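Local coordinates for protein proliferating cell nuclear antigen (PDB 3P91) that forms a ring-shaped sliding clamp on DNA and probably increases the processivity of DNA polymerase delta during replication, at residues A[15-20]-A[82-87]; A[22-27]-A[75-80]; A[38-43]-A[60-65]; A[93-98]-A[104-109]; A[219-224]-A[249-254]. All coordinates share one frame; numbering follows the deposited sequence.

Interaction 1. Residues A[15-20]-A[82-87]; sequences ALFKRV and KILKAL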
# COMPACT_ATOMS: atom_id res chain seq x y z
N ALA A 15 11.41 -19.36 -7.16
CA ALA A 15 11.76 -17.96 -6.96
C ALA A 15 12.69 -17.46 -8.06
O ALA A 15 12.54 -16.33 -8.54
CB ALA A 15 12.40 -17.76 -5.60
N LEU A 16 13.64 -18.29 -8.46
CA LEU A 16 14.63 -17.93 -9.46
C LEU A 16 14.01 -17.41 -10.76
O LEU A 16 14.38 -16.36 -11.26
CB LEU A 16 15.56 -19.11 -9.75
CG LEU A 16 16.87 -18.93 -10.54
CD1 LEU A 16 16.66 -19.04 -12.03
CD2 LEU A 16 17.54 -17.62 -10.17
N PHE A 17 13.05 -18.15 -11.31
CA PHE A 17 12.47 -17.78 -12.59
C PHE A 17 11.48 -16.62 -12.49
O PHE A 17 11.33 -15.84 -13.42
CB PHE A 17 11.80 -18.99 -13.23
CG PHE A 17 11.45 -18.80 -14.67
CD1 PHE A 17 12.43 -18.47 -15.60
CD2 PHE A 17 10.15 -18.97 -15.12
CE1 PHE A 17 12.11 -18.30 -16.93
CE2 PHE A 17 9.83 -18.80 -16.45
CZ PHE A 17 10.81 -18.46 -17.36
N LYS A 18 10.80 -16.52 -11.35
CA LYS A 18 9.94 -15.38 -11.08
C LYS A 18 10.75 -14.10 -11.00
O LYS A 18 10.37 -13.07 -11.56
CB LYS A 18 9.18 -15.59 -9.77
CG LYS A 18 8.27 -16.81 -9.78
CD LYS A 18 7.59 -17.05 -8.44
CE LYS A 18 6.63 -15.93 -8.11
NZ LYS A 18 5.77 -16.33 -6.97
N ARG A 19 11.87 -14.17 -10.30
CA ARG A 19 12.77 -13.03 -10.17
C ARG A 19 13.41 -12.65 -11.50
O ARG A 19 13.55 -11.47 -11.82
CB ARG A 19 13.85 -13.34 -9.14
CG ARG A 19 13.27 -13.49 -7.78
CD ARG A 19 14.26 -14.06 -6.80
NE ARG A 19 13.69 -14.00 -5.46
CZ ARG A 19 14.21 -14.60 -4.39
NH1 ARG A 19 15.32 -15.33 -4.51
NH2 ARG A 19 13.61 -14.49 -3.21
N VAL A 20 13.79 -13.66 -12.27
CA VAL A 20 14.31 -13.43 -13.61
C VAL A 20 13.32 -12.62 -14.44
O VAL A 20 13.67 -11.59 -15.01
CB VAL A 20 14.60 -14.77 -14.30
CG1 VAL A 20 14.67 -14.61 -15.81
CG2 VAL A 20 15.86 -15.38 -13.74
N LYS A 82 2.35 -12.12 -14.89
CA LYS A 82 1.00 -12.34 -14.39
C LYS A 82 0.74 -13.80 -13.99
O LYS A 82 0.11 -14.08 -12.98
CB LYS A 82 -0.05 -11.87 -15.41
CG LYS A 82 -0.04 -10.36 -15.63
CD LYS A 82 -1.17 -9.89 -16.52
CE LYS A 82 -2.51 -10.00 -15.82
NZ LYS A 82 -3.62 -9.47 -16.66
N ILE A 83 1.25 -14.73 -14.78
CA ILE A 83 1.15 -16.14 -14.44
C ILE A 83 2.02 -16.50 -13.23
O ILE A 83 1.57 -17.18 -12.31
CB ILE A 83 1.55 -17.04 -15.61
CG1 ILE A 83 0.69 -16.72 -16.84
CG2 ILE A 83 1.42 -18.49 -15.24
CD1 ILE A 83 1.02 -17.56 -18.05
N LEU A 84 3.26 -16.02 -13.24
CA LEU A 84 4.23 -16.32 -12.19
C LEU A 84 3.86 -15.71 -10.85
O LEU A 84 4.16 -16.27 -9.79
CB LEU A 84 5.62 -15.85 -12.61
CG LEU A 84 6.19 -16.61 -13.79
CD1 LEU A 84 7.66 -16.32 -13.91
CD2 LEU A 84 5.93 -18.09 -13.60
N LYS A 85 3.22 -14.55 -10.88
CA LYS A 85 2.76 -13.90 -9.67
C LYS A 85 1.72 -14.75 -8.93
O LYS A 85 1.48 -14.55 -7.73
CB LYS A 85 2.21 -12.51 -9.98
N ALA A 86 1.10 -15.68 -9.63
CA ALA A 86 0.09 -16.55 -9.03
C ALA A 86 0.72 -17.70 -8.26
O ALA A 86 0.03 -18.43 -7.55
CB ALA A 86 -0.85 -17.09 -10.09
N LEU A 87 2.03 -17.87 -8.39
CA LEU A 87 2.70 -19.01 -7.81
C LEU A 87 3.37 -18.64 -6.50
O LEU A 87 3.57 -17.46 -6.22
CB LEU A 87 3.74 -19.57 -8.78
CG LEU A 87 3.22 -20.34 -10.00
CD1 LEU A 87 1.99 -19.69 -10.62
CD2 LEU A 87 4.31 -20.49 -11.02
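With CG of Lys18 placed beside its own backbone N and the chain then kinked at chi3 (66°), the lysine turns across to the end of helix 77-84, while Phe17 CG stands opposite its backbone N, beside the carbonyl carbon (chi1 -167°), and swings the ring to Leu84. The two helices, 14-25 and 77-84, are the helical pair of the N-terminal half of the chain in the DNA-clamp fold, where helices line the inside of the ring and sheets form its outside.

Leucine suits position 84 because its branched end fills the interhelical space: CD1 lies 3.8 Å from Phe17 CD2, the two side chains crossing at about a right angle, and the same methyl is 3.8 Å from Lys18 CA. Phe17 is held further by its ring stack with Phe11 and by packing on Ile57, so the apolar side of the contact runs on into the sheets. Lys18 packs with its methylenes and bonds with its ammonium group. The methylenes run alongside Leu84 in the opposite sense, with CG 4.0 Å from Leu84 CB, and carry the ammonium to the type I turn Leu84-Leu87. Leu87 N closes that turn by bonding to Leu84 O.

One residue earlier in the turn, Ala86 O accepts a hydrogen bond from Lys150 NZ of a neighbouring subunit, which places the contact close to an interface of the ring. A long, flexible lysine is well suited to reaching the last carbonyl of the turn: Lys18 NZ donates to Leu87 O at 2.6 Å, coming from above the carbonyl plane, 60° out of it.

Interaction 2. Residues A[22-27]-A[75-80]; sequences ESLKST and INLTHL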
# COMPACT_ATOMS: atom_id res chain seq x y z
N GLU A 22 10.67 -10.75 -13.57
CA GLU A 22 10.48 -9.38 -13.11
C GLU A 22 11.60 -8.47 -13.58
O GLU A 22 11.37 -7.44 -14.21
CB GLU A 22 10.41 -9.33 -11.58
CG GLU A 22 9.11 -9.83 -11.04
CD GLU A 22 7.95 -9.35 -11.88
OE1 GLU A 22 7.25 -10.19 -12.47
OE2 GLU A 22 7.75 -8.11 -11.95
N SER A 23 12.82 -8.86 -13.25
CA SER A 23 13.99 -8.11 -13.65
C SER A 23 13.97 -7.85 -15.14
O SER A 23 14.22 -6.75 -15.60
CB SER A 23 15.24 -8.89 -13.27
OG SER A 23 15.18 -9.28 -11.91
N LEU A 24 13.65 -8.89 -15.90
CA LEU A 24 13.64 -8.80 -17.34
C LEU A 24 12.62 -7.81 -17.84
O LEU A 24 12.90 -7.04 -18.74
CB LEU A 24 13.29 -10.16 -17.94
CG LEU A 24 14.43 -11.11 -18.27
CD1 LEU A 24 13.85 -12.36 -18.93
CD2 LEU A 24 15.44 -10.45 -19.19
N LYS A 25 11.44 -7.86 -17.26
CA LYS A 25 10.29 -7.19 -17.84
C LYS A 25 10.30 -5.68 -17.59
O LYS A 25 9.58 -4.93 -18.24
CB LYS A 25 8.99 -7.86 -17.40
CG LYS A 25 8.15 -7.10 -16.41
CD LYS A 25 6.74 -7.66 -16.45
CE LYS A 25 5.77 -6.82 -15.64
NZ LYS A 25 6.16 -6.84 -14.21
N SER A 26 11.15 -5.26 -16.66
CA SER A 26 11.41 -3.85 -16.42
C SER A 26 12.20 -3.19 -17.56
O SER A 26 12.16 -1.98 -17.73
CB SER A 26 12.18 -3.66 -15.10
OG SER A 26 11.42 -4.07 -13.98
N THR A 27 12.91 -3.99 -18.35
CA THR A 27 13.75 -3.44 -19.40
C THR A 27 13.36 -3.87 -20.81
O THR A 27 13.76 -3.24 -21.80
CB THR A 27 15.22 -3.79 -19.15
OG1 THR A 27 15.39 -5.20 -19.28
CG2 THR A 27 15.64 -3.35 -17.75
N ILE A 75 8.30 -14.89 -26.01
CA ILE A 75 7.57 -14.67 -24.76
C ILE A 75 7.23 -13.22 -24.44
O ILE A 75 8.11 -12.37 -24.34
CB ILE A 75 8.34 -15.28 -23.59
CG1 ILE A 75 8.14 -16.80 -23.56
CG2 ILE A 75 7.89 -14.67 -22.28
CD1 ILE A 75 8.98 -17.50 -22.54
N ASN A 76 5.93 -12.95 -24.26
CA ASN A 76 5.46 -11.67 -23.73
C ASN A 76 5.60 -11.68 -22.22
O ASN A 76 4.86 -12.39 -21.53
CB ASN A 76 4.01 -11.41 -24.13
CG ASN A 76 3.48 -10.09 -23.58
OD1 ASN A 76 3.63 -9.79 -22.40
ND2 ASN A 76 2.86 -9.30 -24.45
N LEU A 77 6.55 -10.90 -21.71
CA LEU A 77 6.91 -10.94 -20.30
C LEU A 77 5.81 -10.40 -19.39
O LEU A 77 5.72 -10.78 -18.23
CB LEU A 77 8.23 -10.20 -20.08
CG LEU A 77 9.40 -10.96 -20.71
CD1 LEU A 77 10.50 -10.03 -21.14
CD2 LEU A 77 9.93 -12.02 -19.75
N THR A 78 4.97 -9.52 -19.92
CA THR A 78 3.83 -9.05 -19.16
C THR A 78 2.90 -10.22 -18.85
O THR A 78 2.39 -10.35 -17.74
CB THR A 78 3.07 -7.92 -19.90
OG1 THR A 78 3.85 -6.73 -19.88
CG2 THR A 78 1.75 -7.64 -19.24
N HIS A 79 2.70 -11.09 -19.84
CA HIS A 79 1.81 -12.23 -19.65
C HIS A 79 2.41 -13.31 -18.75
O HIS A 79 1.69 -13.96 -17.99
CB HIS A 79 1.39 -12.81 -20.99
CG HIS A 79 0.63 -11.84 -21.83
ND1 HIS A 79 0.30 -12.08 -23.14
CD2 HIS A 79 0.13 -10.62 -21.53
CE1 HIS A 79 -0.37 -11.05 -23.62
NE2 HIS A 79 -0.48 -10.15 -22.66
N LEU A 80 3.72 -13.48 -18.83
CA LEU A 80 4.40 -14.48 -18.02
C LEU A 80 4.47 -14.09 -16.55
O LEU A 80 4.33 -14.93 -15.67
CB LEU A 80 5.80 -14.77 -18.57
CG LEU A 80 6.67 -15.76 -17.79
CD1 LEU A 80 5.96 -17.09 -17.64
CD2 LEU A 80 8.00 -15.95 -18.50
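Lys25 and Leu77 meet through their first carbons, CB to CB at 3.6 Å, the tight part of the contact. Leucine fits here: Leu77 is buried between helix 14-25 and strand 30-36, touching Val21 and Thr31, and its CD2 comes within 4.0 Å of Leu24 CD1. That second leucine also packs on Phe33, so the inner side is mainly apolar.

Outward the grip slackens. The aliphatic part of Lys25 passes over the first turn of helix 77-84, CD lying 3.7 Å from Leu77 O and 4.2 Å from Thr78 CA, and then bends back to its own helix at chi4 (-64°). There NZ forms a salt bridge with Glu22 OE2 at 3.0 Å, a weak bond by its hydrogen geometry. Lysine suits this place because its methylenes pack while its charge stays at the outer border, beside the exposed Thr78.

The helix carrying Leu77 starts where strand 71-76 ends. Asn76, with its short amide side chain, is the N-cap: OD1 accepts from His79 N at 3.0 Å, the donor lying 40° out of the carbonyl plane, and weakly from Thr78 N. A capped strand-to-helix junction thus sets Leu77 against the partner helix, in the helical layer of the DNA-clamp fold.

Interaction 3. Residues A[38-43]-A[60-65]; sequences AGIAVQ and DAFDEF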
# COMPACT_ATOMS: atom_id res chain seq x y z
N ALA A 38 22.15 -26.50 -23.13
CA ALA A 38 23.07 -25.69 -22.34
C ALA A 38 22.35 -24.71 -21.40
O ALA A 38 22.97 -24.07 -20.56
CB ALA A 38 24.03 -24.94 -23.24
N GLY A 39 21.03 -24.61 -21.55
CA GLY A 39 20.22 -23.82 -20.65
C GLY A 39 19.26 -22.89 -21.34
O GLY A 39 18.81 -23.14 -22.45
N ILE A 40 18.93 -21.79 -20.66
CA ILE A 40 18.02 -20.80 -21.20
C ILE A 40 18.76 -19.47 -21.31
O ILE A 40 19.41 -19.02 -20.37
CB ILE A 40 16.75 -20.65 -20.33
CG1 ILE A 40 16.13 -22.03 -20.12
CG2 ILE A 40 15.75 -19.70 -20.97
CD1 ILE A 40 14.97 -22.04 -19.17
N ALA A 41 18.66 -18.85 -22.48
CA ALA A 41 19.42 -17.65 -22.75
C ALA A 41 18.53 -16.57 -23.33
O ALA A 41 17.56 -16.85 -24.03
CB ALA A 41 20.55 -17.97 -23.72
N VAL A 42 18.88 -15.33 -23.03
CA VAL A 42 18.24 -14.18 -23.64
C VAL A 42 19.28 -13.10 -23.94
O VAL A 42 19.96 -12.63 -23.04
CB VAL A 42 17.12 -13.62 -22.74
CG1 VAL A 42 16.58 -12.31 -23.31
CG2 VAL A 42 16.02 -14.64 -22.58
N GLN A 43 19.41 -12.74 -25.20
CA GLN A 43 20.31 -11.68 -25.62
C GLN A 43 19.57 -10.79 -26.59
O GLN A 43 19.24 -11.21 -27.70
CB GLN A 43 21.56 -12.24 -26.30
CG GLN A 43 22.65 -12.63 -25.33
CD GLN A 43 24.04 -12.56 -25.95
OE1 GLN A 43 24.19 -12.29 -27.15
NE2 GLN A 43 25.06 -12.82 -25.13
N ASP A 60 22.27 -26.24 -14.12
CA ASP A 60 22.43 -26.46 -12.67
C ASP A 60 21.33 -25.79 -11.85
O ASP A 60 21.22 -26.01 -10.64
CB ASP A 60 23.78 -25.94 -12.20
CG ASP A 60 24.90 -26.94 -12.40
OD1 ASP A 60 25.97 -26.55 -12.91
OD2 ASP A 60 24.71 -28.12 -12.04
N ALA A 61 20.51 -24.97 -12.50
CA ALA A 61 19.40 -24.30 -11.83
C ALA A 61 18.15 -25.18 -11.75
O ALA A 61 17.16 -24.81 -11.12
CB ALA A 61 19.10 -22.97 -12.53
N PHE A 62 18.21 -26.35 -12.38
CA PHE A 62 17.07 -27.23 -12.51
C PHE A 62 17.31 -28.59 -11.87
O PHE A 62 18.43 -29.08 -11.83
CB PHE A 62 16.73 -27.44 -13.99
CG PHE A 62 16.63 -26.17 -14.76
CD1 PHE A 62 15.41 -25.54 -14.93
CD2 PHE A 62 17.76 -25.59 -15.33
CE1 PHE A 62 15.31 -24.36 -15.65
CE2 PHE A 62 17.67 -24.41 -16.05
CZ PHE A 62 16.45 -23.79 -16.20
N ASP A 63 16.23 -29.19 -11.39
CA ASP A 63 16.25 -30.57 -10.92
C ASP A 63 16.09 -31.54 -12.09
O ASP A 63 16.64 -32.64 -12.07
CB ASP A 63 15.16 -30.80 -9.88
CG ASP A 63 15.54 -30.29 -8.52
OD1 ASP A 63 14.65 -29.82 -7.78
OD2 ASP A 63 16.75 -30.36 -8.19
N GLU A 64 15.32 -31.13 -13.09
CA GLU A 64 15.20 -31.87 -14.35
C GLU A 64 15.38 -30.90 -15.51
O GLU A 64 14.93 -29.75 -15.45
CB GLU A 64 13.84 -32.55 -14.46
CG GLU A 64 13.50 -33.44 -13.30
CD GLU A 64 12.13 -34.07 -13.43
OE1 GLU A 64 11.84 -35.04 -12.70
OE2 GLU A 64 11.34 -33.58 -14.26
N PHE A 65 16.03 -31.37 -16.57
CA PHE A 65 16.23 -30.54 -17.75
C PHE A 65 16.48 -31.37 -18.99
O PHE A 65 17.38 -32.21 -19.03
CB PHE A 65 17.38 -29.54 -17.54
CG PHE A 65 17.42 -28.45 -18.59
CD1 PHE A 65 16.76 -27.25 -18.39
CD2 PHE A 65 18.10 -28.65 -19.78
CE1 PHE A 65 16.78 -26.26 -19.35
CE2 PHE A 65 18.14 -27.66 -20.75
CZ PHE A 65 17.48 -26.46 -20.53
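This is an apolar contact, without hydrogen bonds, between the start of strand 39-45 in the large sheet and two phenylalanines near the bend of strand 62-66, which edges the other sheet of the N-terminal half. Ile40 and Gly39 supply one side, Phe62 and Phe65 the other.

The isoleucine reaches forward through its longer branch: CD1 ends 3.8 Å from Phe62 CZ, the two side chains crossing at about a right angle, while CG1 lies 4.3 Å from Phe65 CE1, at the edge of that ring and near its plane. The rings also meet each other, Phe65 CD1 standing 3.6 Å above the plane of the Phe62 ring, over its centre. Phe65 attains this with CG anti to its backbone N (chi1 -167°), and its far end, CZ, stops 3.8 Å from Gly39 CA. Glycine is called for at 39 because its backbone angles (phi 132°, psi -153°) would jam a CB against the preceding carbonyl.

Between the phenylalanines, Asp63 and Glu64 form a classic beta bulge opposite Lys10, and Glu64 makes a salt bridge to that lysine. Around the cluster, Phe11 and Phe7 of strand 7-11 meet Phe62 and Phe65 respectively, Ile57 of strand 52-57 touches Phe62, and Phe33 of strand 30-36 packs on Ile40.

Interaction 4. Residues A[93-98]-A[104-109]; sequences LILDVK and VLSITS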
# COMPACT_ATOMS: atom_id res chain seq x y z
N LEU A 93 8.04 -25.69 -9.89
CA LEU A 93 7.73 -25.06 -11.16
C LEU A 93 8.30 -25.84 -12.34
O LEU A 93 9.50 -26.11 -12.41
CB LEU A 93 8.23 -23.61 -11.17
CG LEU A 93 7.96 -22.86 -12.46
CD1 LEU A 93 6.48 -22.63 -12.65
CD2 LEU A 93 8.70 -21.54 -12.46
N ILE A 94 7.42 -26.19 -13.27
CA ILE A 94 7.82 -26.96 -14.43
C ILE A 94 7.39 -26.25 -15.70
O ILE A 94 6.32 -25.66 -15.77
CB ILE A 94 7.19 -28.36 -14.41
CG1 ILE A 94 7.60 -29.10 -13.14
CG2 ILE A 94 7.61 -29.16 -15.63
CD1 ILE A 94 6.72 -30.26 -12.82
N LEU A 95 8.27 -26.30 -16.69
CA LEU A 95 7.98 -25.77 -18.01
C LEU A 95 7.94 -26.92 -19.00
O LEU A 95 8.77 -27.83 -18.93
CB LEU A 95 9.07 -24.79 -18.42
CG LEU A 95 8.91 -23.29 -18.13
CD1 LEU A 95 8.15 -23.02 -16.85
CD2 LEU A 95 10.29 -22.69 -18.06
N ASP A 96 6.98 -26.89 -19.91
CA ASP A 96 6.89 -27.90 -20.94
C ASP A 96 6.53 -27.26 -22.27
O ASP A 96 5.71 -26.35 -22.32
CB ASP A 96 5.83 -28.96 -20.59
CG ASP A 96 6.36 -30.04 -19.65
OD1 ASP A 96 5.78 -30.22 -18.56
OD2 ASP A 96 7.33 -30.74 -20.02
N VAL A 97 7.17 -27.74 -23.33
CA VAL A 97 6.68 -27.50 -24.68
C VAL A 97 6.46 -28.83 -25.40
O VAL A 97 7.39 -29.63 -25.54
CB VAL A 97 7.62 -26.60 -25.50
CG1 VAL A 97 7.15 -26.51 -26.94
CG2 VAL A 97 7.70 -25.21 -24.87
N LYS A 98 5.23 -29.08 -25.82
CA LYS A 98 4.88 -30.34 -26.47
C LYS A 98 5.59 -30.44 -27.81
O LYS A 98 6.43 -31.31 -28.00
N VAL A 104 3.58 -22.55 -24.12
CA VAL A 104 4.44 -23.02 -23.04
C VAL A 104 3.62 -23.34 -21.80
O VAL A 104 2.94 -22.48 -21.23
CB VAL A 104 5.54 -22.00 -22.69
CG1 VAL A 104 4.98 -20.61 -22.70
CG2 VAL A 104 6.19 -22.32 -21.34
N LEU A 105 3.68 -24.59 -21.38
CA LEU A 105 2.94 -25.04 -20.23
C LEU A 105 3.73 -24.84 -18.96
O LEU A 105 4.79 -25.44 -18.80
CB LEU A 105 2.59 -26.51 -20.39
CG LEU A 105 1.68 -26.70 -21.59
CD1 LEU A 105 1.81 -28.12 -22.15
CD2 LEU A 105 0.23 -26.33 -21.23
N SER A 106 3.21 -24.00 -18.08
CA SER A 106 3.78 -23.82 -16.75
C SER A 106 2.98 -24.65 -15.75
O SER A 106 1.75 -24.67 -15.81
CB SER A 106 3.78 -22.35 -16.33
OG SER A 106 4.22 -21.50 -17.38
N ILE A 107 3.66 -25.32 -14.84
CA ILE A 107 2.98 -26.16 -13.88
C ILE A 107 3.50 -25.99 -12.46
O ILE A 107 4.70 -26.13 -12.21
CB ILE A 107 3.05 -27.63 -14.29
CG1 ILE A 107 2.30 -27.81 -15.61
CG2 ILE A 107 2.48 -28.51 -13.20
CD1 ILE A 107 1.99 -29.24 -15.94
N THR A 108 2.58 -25.69 -11.54
CA THR A 108 2.87 -25.61 -10.12
C THR A 108 2.38 -26.87 -9.43
O THR A 108 1.21 -27.23 -9.56
CB THR A 108 2.13 -24.44 -9.45
OG1 THR A 108 2.65 -23.20 -9.94
CG2 THR A 108 2.28 -24.49 -7.94
N SER A 109 3.26 -27.54 -8.69
CA SER A 109 2.86 -28.70 -7.91
C SER A 109 2.89 -28.36 -6.43
O SER A 109 3.84 -27.74 -5.94
CB SER A 109 3.78 -29.89 -8.19
OG SER A 109 3.49 -30.46 -9.46
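Leu105 and Asp96 face each other as a hydrogen-bonded pair of the antiparallel beta hairpin 92-97/103-109, and the leucine can be followed outward from this pairing. Its CB lies 4.1 Å from Asp96 CB and 3.7 Å from Asp96 O. CG stays beside the backbone N (chi1 -63°); since that N donates to Asp96 O, CG too is kept near the oxygen, at 4.1 Å. Beyond it, CD1 remains along the neighbouring strand, 4.3 Å from Asp96 O, whereas CD2 turns away from it. This leucine is exposed, and of its two methyls CD1 is the one lying along the bonded backbone. Asp96 suits this partly exposed face, and its OD2 is hydrogen-bonded to His8 ND1.

Two such pairs carry the hairpin. Leu105 N binds Asp96 O at 2.8 Å with an N-H...O angle of 161°, and Asp96 N returns a bond to Leu105 O; Ile94 and Ile107 repeat the pattern, their beta-branched side chains meeting on the same face, CB to CB at 4.2 Å. On the reverse face, Leu95 CG lies 4.3 Å from Val104 CG2, and the small Ser106 sits across from Leu95 as a non-hydrogen-bonded pair.

Strand 7-11 bonds to the outer side of strand 92-97, and strand 114-121 to that of strand 103-109. Ala14 and Phe17 of helix 14-25 both pack on Leu93, on the face it shares with Leu95.

Interaction 5. Residues A[219-224]-A[249-254]; sequences AKSAPL and LKFYLA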
# COMPACT_ATOMS: atom_id res chain seq x y z
N ALA A 219 18.68 -1.52 -12.10
CA ALA A 219 18.96 -1.73 -10.68
C ALA A 219 17.89 -2.56 -10.01
O ALA A 219 18.14 -3.19 -8.98
CB ALA A 219 19.11 -0.39 -9.98
N LYS A 220 16.70 -2.56 -10.59
CA LYS A 220 15.57 -3.29 -10.03
C LYS A 220 15.74 -4.80 -10.12
O LYS A 220 14.86 -5.54 -9.71
CB LYS A 220 14.27 -2.88 -10.71
CG LYS A 220 13.93 -1.43 -10.57
CD LYS A 220 12.70 -1.10 -11.40
CE LYS A 220 12.43 0.40 -11.41
NZ LYS A 220 11.29 0.73 -12.31
N SER A 221 16.86 -5.24 -10.67
CA SER A 221 17.16 -6.67 -10.78
C SER A 221 17.79 -7.20 -9.50
O SER A 221 18.17 -8.37 -9.42
CB SER A 221 18.08 -6.93 -11.97
OG SER A 221 17.46 -6.56 -13.18
N ALA A 222 17.88 -6.33 -8.50
CA ALA A 222 18.50 -6.65 -7.21
C ALA A 222 18.09 -8.00 -6.61
O ALA A 222 18.93 -8.72 -6.09
CB ALA A 222 18.24 -5.51 -6.21
N PRO A 223 16.80 -8.34 -6.68
CA PRO A 223 16.34 -9.62 -6.13
C PRO A 223 17.14 -10.85 -6.59
O PRO A 223 17.17 -11.86 -5.89
CB PRO A 223 14.90 -9.71 -6.64
CG PRO A 223 14.47 -8.30 -6.74
CD PRO A 223 15.68 -7.55 -7.21
N LEU A 224 17.80 -10.76 -7.74
CA LEU A 224 18.52 -11.90 -8.29
C LEU A 224 19.78 -12.24 -7.52
O LEU A 224 20.28 -13.36 -7.60
CB LEU A 224 18.88 -11.66 -9.75
CG LEU A 224 17.81 -11.95 -10.80
CD1 LEU A 224 18.32 -11.54 -12.15
CD2 LEU A 224 17.43 -13.42 -10.79
N LEU A 249 22.70 -12.43 -14.84
CA LEU A 249 21.99 -11.46 -15.64
C LEU A 249 22.92 -10.28 -15.84
O LEU A 249 23.57 -9.83 -14.90
CB LEU A 249 20.73 -11.01 -14.92
CG LEU A 249 19.94 -9.90 -15.60
CD1 LEU A 249 19.44 -10.36 -16.96
CD2 LEU A 249 18.78 -9.43 -14.73
N LYS A 250 23.02 -9.78 -17.06
CA LYS A 250 23.91 -8.66 -17.33
C LYS A 250 23.28 -7.64 -18.24
O LYS A 250 22.52 -7.98 -19.15
CB LYS A 250 25.22 -9.13 -17.95
CG LYS A 250 26.09 -9.93 -17.04
CD LYS A 250 27.20 -10.52 -17.84
CE LYS A 250 28.14 -11.34 -17.01
NZ LYS A 250 29.17 -11.93 -17.91
N PHE A 251 23.61 -6.37 -17.98
CA PHE A 251 23.18 -5.28 -18.83
C PHE A 251 24.40 -4.54 -19.33
O PHE A 251 25.39 -4.42 -18.62
CB PHE A 251 22.32 -4.31 -18.04
CG PHE A 251 21.12 -4.93 -17.44
CD1 PHE A 251 19.93 -4.95 -18.13
CD2 PHE A 251 21.18 -5.49 -16.19
CE1 PHE A 251 18.81 -5.52 -17.57
CE2 PHE A 251 20.07 -6.06 -15.63
CZ PHE A 251 18.87 -6.07 -16.32
N TYR A 252 24.31 -4.05 -20.57
CA TYR A 252 25.40 -3.30 -21.18
C TYR A 252 24.90 -1.94 -21.60
O TYR A 252 23.96 -1.84 -22.39
CB TYR A 252 25.92 -4.03 -22.41
CG TYR A 252 26.54 -5.37 -22.11
CD1 TYR A 252 27.91 -5.52 -22.05
CD2 TYR A 252 25.74 -6.49 -21.86
CE1 TYR A 252 28.48 -6.74 -21.78
CE2 TYR A 252 26.31 -7.72 -21.58
CZ TYR A 252 27.68 -7.84 -21.55
OH TYR A 252 28.28 -9.05 -21.27
N LEU A 253 25.53 -0.90 -21.06
CA LEU A 253 25.11 0.46 -21.34
C LEU A 253 26.28 1.38 -21.65
O LEU A 253 27.22 1.51 -20.87
CB LEU A 253 24.29 1.01 -20.17
CG LEU A 253 23.72 2.41 -20.40
CD1 LEU A 253 22.69 2.41 -21.53
CD2 LEU A 253 23.12 2.97 -19.12
N ALA A 254 26.21 2.03 -22.81
CA ALA A 254 27.27 2.93 -23.24
C ALA A 254 27.19 4.28 -22.51
O ALA A 254 26.10 4.81 -22.29
CB ALA A 254 27.20 3.13 -24.74
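Leu224 and Leu249 cross at about a right angle and meet through methyl groups, CD1 of Leu224 lying 3.4 Å from CD2 of Leu249 and 3.7 Å from its CB. They join the loop after helix 212-218 to strand 247-253, in the C-terminal half of the DNA-clamp fold. Leu249 extends to that loop with CG anti to its backbone N (chi1 175°), which carries its branched end into the corner between Leu224 and Ser221.

Ser221 keeps OG beside its backbone N, where it lies 3.5 Å from Leu249 CD2 and, at the edge of the Phe251 ring near its plane, 3.5 Å from CZ. A small side chain fits this tight, buried place, and OG is hydrogen-bonded to Phe218 O of the preceding helix. Phe251 stacks on the Phe218 ring, so the end of helix 212-218 holds both the serine and the aromatic that it borders. Leu224 N bonds to Ser221 O at 2.9 Å, keeping the two contact residues on one short turn.

Phe242 of strand 238-244, adjacent to strand 247-253 in the sheet, touches Ser221, Leu224 and Phe251. From the other half of the chain, helix 14-25 packs Arg19, Val20 and Ser23 on Leu224.

How the interactions relate
From the N terminus, helix 14-25 opens two long loops: interaction 1 closes the outer one at 82-87, and interaction 2 closes one within it at 75-80. Interaction 3, between 38-43 and 60-65, is a shorter closure inside both. None of these cross. Interaction 4, the hairpin 93-98/104-109, and later interaction 5 follow in series. Interactions 1 and 2 join through Phe17 and Leu80, and Phe17 also reaches Leu93 of interaction 4, tying the helices to the smaller N-terminal sheet. Interaction 5 lies in the C-terminal half, yet Leu224 packs on Val20 and Ser221 on Ser23, while its strand belongs to the same long sheet as strands 39-45 and 71-76 of interactions 3 and 2.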